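Local coordinates for CTP:phosphocholine Cytidylyltransferase (Streptococcus pneumoniae, PDB 1JYK), which catalyses the transfer of the cytidylyl group of CTP to phosphocholine, giving CDP-choline and pyrophosphate, at residues A190-S195 against K220-Y225; N106-L111 against D198-S203; I75-Y80 against Y112-E117; G36-P41 against T46-V51. One frame throughout, in Å; residues are numbered along the deposited sequence.

Contact 1: residues A190-S195 against K220-Y225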
# COMPACT_ATOMS: atom_id res chain seq x y z
N ALA A 190 2.98 -13.93 -6.21
CA ALA A 190 2.00 -13.95 -5.13
C ALA A 190 1.92 -15.34 -4.49
O ALA A 190 1.74 -15.47 -3.27
CB ALA A 190 0.63 -13.54 -5.66
N GLU A 191 2.05 -16.37 -5.32
CA GLU A 191 1.98 -17.74 -4.85
C GLU A 191 3.12 -17.98 -3.85
O GLU A 191 2.91 -18.55 -2.79
CB GLU A 191 2.09 -18.70 -6.02
CG GLU A 191 1.80 -20.13 -5.67
CD GLU A 191 2.12 -21.08 -6.80
OE1 GLU A 191 3.19 -20.93 -7.42
OE2 GLU A 191 1.29 -21.98 -7.07
N LYS A 192 4.32 -17.53 -4.20
CA LYS A 192 5.47 -17.70 -3.32
C LYS A 192 5.26 -16.91 -2.04
O LYS A 192 5.52 -17.40 -0.95
CB LYS A 192 6.75 -17.22 -4.02
CG LYS A 192 7.19 -18.11 -5.16
CD LYS A 192 8.61 -17.78 -5.60
CE LYS A 192 9.39 -19.05 -5.90
NZ LYS A 192 10.65 -18.75 -6.62
N ILE A 193 4.78 -15.67 -2.17
CA ILE A 193 4.56 -14.84 -1.01
C ILE A 193 3.50 -15.44 -0.06
O ILE A 193 3.64 -15.34 1.16
CB ILE A 193 4.14 -13.41 -1.44
CG1 ILE A 193 5.35 -12.68 -2.01
CG2 ILE A 193 3.57 -12.63 -0.25
CD1 ILE A 193 5.00 -11.45 -2.85
N VAL A 194 2.46 -16.07 -0.61
CA VAL A 194 1.43 -16.65 0.25
C VAL A 194 2.03 -17.79 1.08
O VAL A 194 1.70 -17.95 2.26
CB VAL A 194 0.23 -17.19 -0.57
CG1 VAL A 194 -0.69 -18.01 0.32
CG2 VAL A 194 -0.54 -16.02 -1.19
N SER A 195 2.92 -18.56 0.47
CA SER A 195 3.55 -19.65 1.19
C SER A 195 4.41 -19.08 2.33
O SER A 195 4.46 -19.65 3.43
CB SER A 195 4.41 -20.49 0.24
OG SER A 195 5.66 -19.87 0.00
N LYS A 220 15.49 -13.03 -2.40
CA LYS A 220 16.28 -13.92 -3.24
C LYS A 220 15.44 -14.97 -3.97
O LYS A 220 15.90 -15.59 -4.93
CB LYS A 220 17.35 -14.62 -2.40
CG LYS A 220 17.46 -14.12 -0.95
CD LYS A 220 16.14 -14.28 -0.19
CE LYS A 220 16.15 -13.60 1.18
NZ LYS A 220 16.84 -12.28 1.22
N GLU A 221 14.20 -15.15 -3.54
CA GLU A 221 13.30 -16.13 -4.16
C GLU A 221 12.25 -15.48 -5.06
O GLU A 221 11.49 -16.18 -5.73
CB GLU A 221 12.56 -16.94 -3.10
CG GLU A 221 13.41 -17.38 -1.94
CD GLU A 221 14.39 -18.44 -2.36
OE1 GLU A 221 14.01 -19.28 -3.21
OE2 GLU A 221 15.52 -18.44 -1.83
N LEU A 222 12.20 -14.16 -5.06
CA LEU A 222 11.19 -13.46 -5.84
C LEU A 222 11.73 -12.59 -6.95
O LEU A 222 12.84 -12.07 -6.87
CB LEU A 222 10.33 -12.61 -4.90
CG LEU A 222 9.77 -13.32 -3.66
CD1 LEU A 222 9.29 -12.29 -2.63
CD2 LEU A 222 8.64 -14.25 -4.08
N ASP A 223 10.93 -12.44 -8.00
CA ASP A 223 11.28 -11.61 -9.14
C ASP A 223 10.37 -10.39 -9.09
O ASP A 223 9.18 -10.48 -9.40
CB ASP A 223 11.06 -12.37 -10.45
CG ASP A 223 12.02 -13.53 -10.64
OD1 ASP A 223 13.08 -13.54 -9.97
OD2 ASP A 223 11.72 -14.42 -11.44
N VAL A 224 10.93 -9.26 -8.67
CA VAL A 224 10.19 -8.01 -8.56
C VAL A 224 10.98 -6.92 -9.26
O VAL A 224 12.21 -6.90 -9.21
CB VAL A 224 9.97 -7.60 -7.09
CG1 VAL A 224 8.80 -6.61 -6.99
CG2 VAL A 224 9.74 -8.84 -6.23
N TYR A 225 10.28 -6.00 -9.90
CA TYR A 225 10.94 -4.94 -10.62
C TYR A 225 10.57 -3.57 -10.11
O TYR A 225 9.58 -3.41 -9.41
CB TYR A 225 10.63 -5.08 -12.11
CG TYR A 225 11.16 -6.37 -12.65
CD1 TYR A 225 10.48 -7.57 -12.44
CD2 TYR A 225 12.37 -6.41 -13.35
CE1 TYR A 225 10.99 -8.77 -12.91
CE2 TYR A 225 12.89 -7.61 -13.82
CZ TYR A 225 12.19 -8.78 -13.60
OH TYR A 225 12.70 -9.96 -14.08
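The flat group at the centre of this contact is the peptide carbonyl of Glu221, and Lys192 reaches it in the carbonyl plane, not over a face. Lys192 NZ donates to Glu221 O at 2.8 Å with a C=O...N angle of 150°. The lysine arrives along its own chain: its CD already lies 3.3 Å from Glu221 O, and a bend at chi3 (139°) turns the last carbons so that the ammonium ends beside the oxygen. The same chain packs on Leu222, the two side chains sliding past each other in opposite directions, with Lys192 CB 3.5 Å from Leu222 CD2. The next residue of the helix, Ile193, meets the other methyl, its CG1 4.0 Å from Leu222 CD1, and here the side chains cross at about a right angle. Leu222 thus turns CD2 chiefly to Lys192 and CD1 to Ile193. Its buried body also rests on Thr189 and Phe196 of helix 187-201, while Ile193 continues inward to Leu118 and Trp185. The carboxylate of Glu221 stays apart from the ammonium, with OE1 4.8 Å from Lys192 NZ, so it probably adds a general electrostatic pull and no direct ion pair. The lysine therefore does two jobs at the surface: its ammonium satisfies a backbone carbonyl just ahead of strand 224-228, while its aliphatic chain, together with Ile193, covers the buried Leu222.

Contact 2: residues N106-L111 against D198-S203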
# COMPACT_ATOMS: atom_id res chain seq x y z
N ASN A 106 0.83 -5.98 13.34
CA ASN A 106 1.32 -5.07 12.32
C ASN A 106 0.54 -5.42 11.05
O ASN A 106 -0.20 -6.41 11.05
CB ASN A 106 2.82 -5.27 12.12
CG ASN A 106 3.53 -3.99 11.75
OD1 ASN A 106 2.95 -3.10 11.14
ND2 ASN A 106 4.81 -3.90 12.10
N ASN A 107 0.71 -4.64 9.98
CA ASN A 107 -0.07 -4.89 8.77
C ASN A 107 0.17 -6.17 7.98
O ASN A 107 -0.44 -6.36 6.92
CB ASN A 107 -0.04 -3.65 7.86
CG ASN A 107 1.27 -3.47 7.12
OD1 ASN A 107 2.16 -4.31 7.15
ND2 ASN A 107 1.39 -2.34 6.43
N PHE A 108 1.03 -7.05 8.47
CA PHE A 108 1.26 -8.34 7.81
C PHE A 108 -0.10 -9.05 7.83
O PHE A 108 -0.51 -9.70 6.87
CB PHE A 108 2.27 -9.18 8.62
CG PHE A 108 2.12 -10.68 8.44
CD1 PHE A 108 1.20 -11.41 9.20
CD2 PHE A 108 2.90 -11.38 7.53
CE1 PHE A 108 1.06 -12.80 9.05
CE2 PHE A 108 2.77 -12.77 7.37
CZ PHE A 108 1.85 -13.48 8.13
N TYR A 109 -0.79 -8.90 8.96
CA TYR A 109 -2.08 -9.53 9.16
C TYR A 109 -3.18 -8.97 8.25
O TYR A 109 -4.11 -9.68 7.88
CB TYR A 109 -2.49 -9.42 10.63
CG TYR A 109 -3.66 -10.29 10.99
CD1 TYR A 109 -3.59 -11.68 10.89
CD2 TYR A 109 -4.87 -9.72 11.36
CE1 TYR A 109 -4.70 -12.48 11.16
CE2 TYR A 109 -5.99 -10.50 11.64
CZ TYR A 109 -5.90 -11.88 11.53
OH TYR A 109 -7.02 -12.64 11.79
N SER A 110 -3.07 -7.70 7.89
CA SER A 110 -4.05 -7.10 7.00
C SER A 110 -3.98 -7.83 5.67
O SER A 110 -5.00 -8.17 5.07
CB SER A 110 -3.74 -5.62 6.80
OG SER A 110 -4.21 -4.87 7.90
N LEU A 111 -2.76 -8.08 5.19
CA LEU A 111 -2.60 -8.80 3.94
C LEU A 111 -2.93 -10.28 4.13
O LEU A 111 -3.43 -10.93 3.20
CB LEU A 111 -1.17 -8.65 3.41
CG LEU A 111 -0.92 -9.22 2.01
CD1 LEU A 111 -1.88 -8.60 1.00
CD2 LEU A 111 0.51 -8.96 1.60
N ASP A 198 1.92 -17.96 5.01
CA ASP A 198 1.40 -19.11 5.75
C ASP A 198 2.42 -19.52 6.80
O ASP A 198 2.10 -19.65 7.98
CB ASP A 198 1.14 -20.29 4.83
CG ASP A 198 -0.06 -20.08 3.93
OD1 ASP A 198 -0.14 -20.78 2.90
OD2 ASP A 198 -0.91 -19.23 4.24
N LYS A 199 3.66 -19.70 6.36
CA LYS A 199 4.75 -20.10 7.25
C LYS A 199 4.97 -19.14 8.41
O LYS A 199 5.14 -19.57 9.55
CB LYS A 199 6.06 -20.26 6.46
CG LYS A 199 7.27 -20.63 7.32
CD LYS A 199 8.57 -20.56 6.51
CE LYS A 199 8.72 -21.78 5.59
NZ LYS A 199 10.15 -22.06 5.26
N ALA A 200 4.98 -17.84 8.13
CA ALA A 200 5.19 -16.85 9.18
C ALA A 200 4.05 -16.84 10.19
O ALA A 200 4.28 -16.78 11.40
CB ALA A 200 5.35 -15.46 8.57
N TYR A 201 2.82 -16.92 9.69
CA TYR A 201 1.64 -16.89 10.55
C TYR A 201 1.58 -18.08 11.51
O TYR A 201 1.07 -17.96 12.63
CB TYR A 201 0.37 -16.87 9.69
CG TYR A 201 -0.91 -16.62 10.45
CD1 TYR A 201 -1.07 -15.48 11.25
CD2 TYR A 201 -1.99 -17.50 10.35
CE1 TYR A 201 -2.27 -15.23 11.93
CE2 TYR A 201 -3.19 -17.26 11.02
CZ TYR A 201 -3.32 -16.13 11.81
OH TYR A 201 -4.51 -15.87 12.47
N VAL A 202 2.10 -19.22 11.08
CA VAL A 202 2.07 -20.42 11.92
C VAL A 202 3.38 -20.79 12.61
O VAL A 202 3.51 -21.89 13.14
CB VAL A 202 1.62 -21.64 11.12
CG1 VAL A 202 0.14 -21.57 10.88
CG2 VAL A 202 2.37 -21.69 9.81
N SER A 203 4.34 -19.87 12.61
CA SER A 203 5.64 -20.11 13.23
C SER A 203 5.89 -19.18 14.40
O SER A 203 7.01 -19.11 14.92
CB SER A 203 6.74 -19.97 12.18
OG SER A 203 6.65 -20.99 11.21
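Phe108 sets the far end of its ring against Ala200 and Tyr201, and this is the close-packed half of the contact. Its CE2 lies 3.9 Å from Ala200 CB, while its CZ is 4.0 Å from Tyr201 CB and 3.9 Å from Tyr201 N. With chi1 at 153° the ring is swung away from the backbone nitrogen of Phe108, which carries it across to the end of helix 187-201. Phe108 and Ala200 are both buried, and Met214 of helix 213-216 touches both of them. Helix 108-112 follows strand 95-98 in the alpha/beta core of the nucleotidyltransferase fold, and the contact brings its first turn against the last turn of helix 187-201, which lies far later in the chain. Asn106 and Asn107, just before the short helix, tie it to the 208-211 region by hydrogen bonds with Asp208 and Trp211. The other half, between Tyr109 and Tyr201, is partly exposed, and its looseness lies in the poor overlap of the rings, since single atoms still come close. The two rings lie at 29° to each other but are slid so far apart, with centroids at 5.9 Å, that they hardly overlap. The touching atoms are few: Tyr109 CE1 stands 3.6 Å from Tyr201 OH and 3.7 Å from Tyr201 CE1. The two hydroxyl oxygens, Tyr109 OH and Tyr201 OH, are 4.1 Å apart, too far to be bonded to each other. Tyr201 has further aromatic company in Tyr112 and Phe206, and Tyr109 in Tyr105.

Contact 3: residues I75-Y80 against Y112-E117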
# COMPACT_ATOMS: atom_id res chain seq x y z
N ILE A 75 -10.67 -4.27 -2.96
CA ILE A 75 -10.86 -4.76 -1.60
C ILE A 75 -10.17 -3.80 -0.64
O ILE A 75 -8.99 -3.47 -0.82
CB ILE A 75 -10.25 -6.18 -1.43
CG1 ILE A 75 -10.83 -7.14 -2.47
CG2 ILE A 75 -10.52 -6.69 -0.02
CD1 ILE A 75 -10.13 -8.48 -2.55
N ILE A 76 -10.90 -3.34 0.36
CA ILE A 76 -10.33 -2.42 1.33
C ILE A 76 -10.27 -3.07 2.71
O ILE A 76 -11.28 -3.55 3.22
CB ILE A 76 -11.16 -1.12 1.43
CG1 ILE A 76 -11.35 -0.53 0.03
CG2 ILE A 76 -10.46 -0.12 2.35
CD1 ILE A 76 -12.15 0.75 0.02
N ILE A 77 -9.07 -3.10 3.29
CA ILE A 77 -8.90 -3.66 4.62
C ILE A 77 -9.22 -2.54 5.62
O ILE A 77 -8.53 -1.52 5.65
CB ILE A 77 -7.45 -4.15 4.86
CG1 ILE A 77 -6.99 -5.04 3.70
CG2 ILE A 77 -7.38 -4.89 6.18
CD1 ILE A 77 -7.97 -6.15 3.35
N VAL A 78 -10.26 -2.73 6.42
CA VAL A 78 -10.66 -1.73 7.40
C VAL A 78 -10.53 -2.28 8.82
O VAL A 78 -10.48 -3.49 9.03
CB VAL A 78 -12.14 -1.26 7.16
CG1 VAL A 78 -12.28 -0.71 5.75
CG2 VAL A 78 -13.12 -2.42 7.38
N GLY A 79 -10.47 -1.37 9.79
CA GLY A 79 -10.36 -1.76 11.18
C GLY A 79 -10.78 -0.61 12.07
O GLY A 79 -11.91 -0.57 12.57
N TYR A 80 -9.86 0.33 12.26
CA TYR A 80 -10.10 1.51 13.08
C TYR A 80 -11.22 2.36 12.45
O TYR A 80 -11.12 2.75 11.29
CB TYR A 80 -8.81 2.33 13.15
CG TYR A 80 -8.92 3.61 13.94
CD1 TYR A 80 -8.64 4.84 13.34
CD2 TYR A 80 -9.29 3.60 15.28
CE1 TYR A 80 -8.72 6.03 14.06
CE2 TYR A 80 -9.38 4.78 16.01
CZ TYR A 80 -9.09 5.99 15.39
OH TYR A 80 -9.19 7.16 16.11
N TYR A 112 -2.65 -10.83 5.31
CA TYR A 112 -2.96 -12.24 5.58
C TYR A 112 -4.44 -12.52 5.32
O TYR A 112 -4.79 -13.53 4.69
CB TYR A 112 -2.64 -12.61 7.04
CG TYR A 112 -3.00 -14.05 7.34
CD1 TYR A 112 -2.14 -15.09 6.96
CD2 TYR A 112 -4.23 -14.38 7.90
CE1 TYR A 112 -2.51 -16.43 7.13
CE2 TYR A 112 -4.61 -15.72 8.08
CZ TYR A 112 -3.74 -16.74 7.68
OH TYR A 112 -4.10 -18.07 7.82
N LEU A 113 -5.30 -11.63 5.80
CA LEU A 113 -6.75 -11.77 5.65
C LEU A 113 -7.22 -11.89 4.20
O LEU A 113 -8.28 -12.44 3.94
CB LEU A 113 -7.46 -10.60 6.34
CG LEU A 113 -7.28 -10.58 7.86
CD1 LEU A 113 -7.68 -9.22 8.42
CD2 LEU A 113 -8.12 -11.69 8.48
N VAL A 114 -6.43 -11.38 3.25
CA VAL A 114 -6.81 -11.47 1.84
C VAL A 114 -5.68 -12.08 1.01
O VAL A 114 -5.58 -11.84 -0.19
CB VAL A 114 -7.15 -10.06 1.26
CG1 VAL A 114 -8.44 -9.55 1.89
CG2 VAL A 114 -6.01 -9.09 1.52
N LYS A 115 -4.86 -12.91 1.65
CA LYS A 115 -3.72 -13.51 0.97
C LYS A 115 -4.06 -14.22 -0.33
O LYS A 115 -3.29 -14.15 -1.29
CB LYS A 115 -2.99 -14.48 1.91
CG LYS A 115 -3.77 -15.73 2.29
CD LYS A 115 -3.11 -16.40 3.49
CE LYS A 115 -3.85 -17.67 3.90
NZ LYS A 115 -3.39 -18.83 3.10
N GLU A 116 -5.20 -14.88 -0.40
CA GLU A 116 -5.56 -15.58 -1.62
C GLU A 116 -5.98 -14.64 -2.75
O GLU A 116 -6.21 -15.07 -3.88
CB GLU A 116 -6.66 -16.61 -1.33
CG GLU A 116 -6.33 -17.58 -0.17
CD GLU A 116 -5.00 -18.34 -0.35
OE1 GLU A 116 -4.59 -18.59 -1.50
OE2 GLU A 116 -4.37 -18.70 0.67
N GLU A 117 -6.05 -13.35 -2.46
CA GLU A 117 -6.43 -12.35 -3.45
C GLU A 117 -5.20 -11.61 -3.98
O GLU A 117 -5.32 -10.76 -4.86
CB GLU A 117 -7.38 -11.33 -2.83
CG GLU A 117 -8.60 -11.95 -2.18
CD GLU A 117 -9.75 -12.11 -3.16
OE1 GLU A 117 -9.58 -11.77 -4.35
OE2 GLU A 117 -10.83 -12.57 -2.74
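Between Val114 and Glu117, the residues that meet Ile75 and Ile77, the ammonium of Lys115 is gripped by two carboxylates. Lys115 NZ forms a 2.6 Å salt bridge with Glu116 OE2, meeting that oxygen almost in line with its C-O bond, and a second salt bridge with Asp198 of helix 187-201. This charged side faces away from the strand, and the side turned to it is almost wholly apolar. Val114 supplies the middle of it: its CG1 is 3.7 Å from Ile77 CD1, where the two side chains reach toward each other tip to tip, and 4.0 Å from Ile75 CG2, where they slide past in opposite directions. Glu117 bends sharply at chi2 (-89°), which lays its chain and carboxylate across the end of Ile75; Ile75 CD1 is 3.7 Å from Glu117 CD. The isoleucine thus covers part of an acidic group that has a long, weak ion pair with Arg95. Lys115 N bonds to Tyr112 O across a type I beta turn, so Val114 occupies the third position of the turn. The turn begins at the end of helix 108-112 and comes before strand 121-125. It packs over strand 74-78, which lies between strands 27-32 and 95-98 in the parallel part of the sheet, with Val114 also resting on Ile29 and helix 187-201 lying against Lys115 and Glu116.

Contact 4: residues G36-P41 against T46-V51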
# COMPACT_ATOMS: atom_id res chain seq x y z
N GLY A 36 -3.20 5.18 12.41
CA GLY A 36 -2.70 6.45 11.89
C GLY A 36 -2.36 7.44 12.99
O GLY A 36 -2.51 8.65 12.82
N THR A 37 -1.90 6.92 14.12
CA THR A 37 -1.53 7.74 15.27
C THR A 37 -0.62 8.92 14.95
O THR A 37 -0.80 10.02 15.48
CB THR A 37 -0.83 6.88 16.33
OG1 THR A 37 -1.68 5.77 16.67
CG2 THR A 37 -0.53 7.70 17.58
N ARG A 38 0.36 8.70 14.07
CA ARG A 38 1.30 9.75 13.69
C ARG A 38 0.64 10.95 12.99
O ARG A 38 1.24 12.02 12.88
CB ARG A 38 2.39 9.16 12.77
CG ARG A 38 1.89 8.85 11.37
CD ARG A 38 3.02 8.51 10.41
NE ARG A 38 2.60 8.15 9.05
CZ ARG A 38 1.34 8.09 8.59
NH1 ARG A 38 0.30 8.38 9.37
NH2 ARG A 38 1.12 7.75 7.33
N LEU A 39 -0.60 10.77 12.53
CA LEU A 39 -1.28 11.85 11.84
C LEU A 39 -2.12 12.71 12.77
O LEU A 39 -2.83 13.61 12.31
CB LEU A 39 -2.17 11.29 10.72
CG LEU A 39 -1.44 10.57 9.60
CD1 LEU A 39 -2.44 10.13 8.54
CD2 LEU A 39 -0.39 11.48 8.99
N ARG A 40 -2.04 12.45 14.07
CA ARG A 40 -2.81 13.23 15.04
C ARG A 40 -2.62 14.73 14.78
O ARG A 40 -1.52 15.17 14.43
CB ARG A 40 -2.36 12.88 16.46
CG ARG A 40 -1.77 14.04 17.27
CD ARG A 40 -2.86 14.83 18.03
NE ARG A 40 -3.95 13.98 18.51
CZ ARG A 40 -5.08 14.44 19.07
NH1 ARG A 40 -5.27 15.74 19.22
NH2 ARG A 40 -6.01 13.58 19.47
N PRO A 41 -3.68 15.54 14.96
CA PRO A 41 -5.06 15.25 15.38
C PRO A 41 -6.03 14.77 14.28
O PRO A 41 -7.21 14.56 14.54
CB PRO A 41 -5.52 16.58 15.94
CG PRO A 41 -4.86 17.57 15.01
CD PRO A 41 -3.49 16.99 14.72
N THR A 46 -11.29 10.31 12.76
CA THR A 46 -11.39 9.97 11.35
C THR A 46 -10.29 9.01 10.96
O THR A 46 -9.13 9.23 11.29
CB THR A 46 -11.24 11.21 10.47
OG1 THR A 46 -12.20 12.20 10.86
CG2 THR A 46 -11.44 10.85 9.00
N PRO A 47 -10.65 7.90 10.29
CA PRO A 47 -9.60 6.96 9.89
C PRO A 47 -8.73 7.70 8.85
O PRO A 47 -9.24 8.51 8.08
CB PRO A 47 -10.37 5.79 9.30
CG PRO A 47 -11.71 6.35 8.92
CD PRO A 47 -11.99 7.46 9.88
N LYS A 48 -7.43 7.42 8.84
CA LYS A 48 -6.57 8.14 7.91
C LYS A 48 -6.95 8.03 6.44
O LYS A 48 -6.73 8.97 5.67
CB LYS A 48 -5.10 7.74 8.13
CG LYS A 48 -4.74 6.35 7.70
CD LYS A 48 -3.36 6.00 8.22
CE LYS A 48 -2.97 4.60 7.79
NZ LYS A 48 -1.50 4.40 7.86
N ALA A 49 -7.54 6.90 6.03
CA ALA A 49 -7.94 6.73 4.63
C ALA A 49 -9.08 7.68 4.26
O ALA A 49 -9.30 7.97 3.08
CB ALA A 49 -8.38 5.29 4.37
N LEU A 50 -9.78 8.17 5.27
CA LEU A 50 -10.91 9.07 5.03
C LEU A 50 -10.64 10.54 5.37
O LEU A 50 -11.55 11.38 5.35
CB LEU A 50 -12.15 8.56 5.78
CG LEU A 50 -12.63 7.17 5.33
CD1 LEU A 50 -13.89 6.81 6.09
CD2 LEU A 50 -12.89 7.14 3.82
N VAL A 51 -9.38 10.86 5.69
CA VAL A 51 -9.01 12.24 5.97
C VAL A 51 -9.23 12.96 4.62
O VAL A 51 -8.86 12.43 3.57
CB VAL A 51 -7.53 12.34 6.42
CG1 VAL A 51 -7.00 13.75 6.22
CG2 VAL A 51 -7.42 11.96 7.89
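Lys48 runs across Leu39 and Gly36. Leu39 CD1 meets Lys48 CB at 3.6 Å, the two side chains crossing at about a right angle, and further out Lys48 CD lies 3.8 Å from Gly36 CA. A chi1 of 70° sets Lys48 CG between its backbone nitrogen and carbonyl carbon, and from there the chain stays extended to the ammonium. Gly36, with a positive phi of 57°, presents only its bare CA to this chain. The polar end is positioned from outside the two segments: Asp127 OD2 forms salt bridges with both Lys48 NZ and Arg38 NH2, which probably explains why these two cationic atoms lie only 4.3 Å apart. In the next shell, each segment is shaped by a short 3-10 turn, with Leu39 N bonded to Gly36 O and Leu50 N to Pro47 O, while Thr43 OG1 hydrogen-bonds Gly36 O from the intervening loop. Gly36, Thr37 and Arg38, with Pro47 and Lys48, fall in the G-T-R and P-K parts of the nucleotidyltransferase signature loop, which follows the first strand of the fold and in relatives lines the nucleotide phosphates, so the basic pair here probably faces the site for CTP.

Overall arrangement
Contact 3 is the buried one, on the parallel part of the sheet, and its interface is mainly aliphatic; the other three are only partly buried. Contacts 1 and 2 both use helix 187-201, at successive places along it, but contact 1 mixes an apolar seam with a charged bond to a carbonyl, whereas contact 2 is aromatic. Contact 3 is joined to contact 2 by a charged link and by Tyr201 packing on Tyr112, and touches contact 1 through Val194. Contact 4 stands apart from contact 1, on the other side of the chain's centre, and meets contact 3 where Tyr80 touches Pro47. In contact 4, two basic groups at a partly exposed site share an aspartate from elsewhere in the fold.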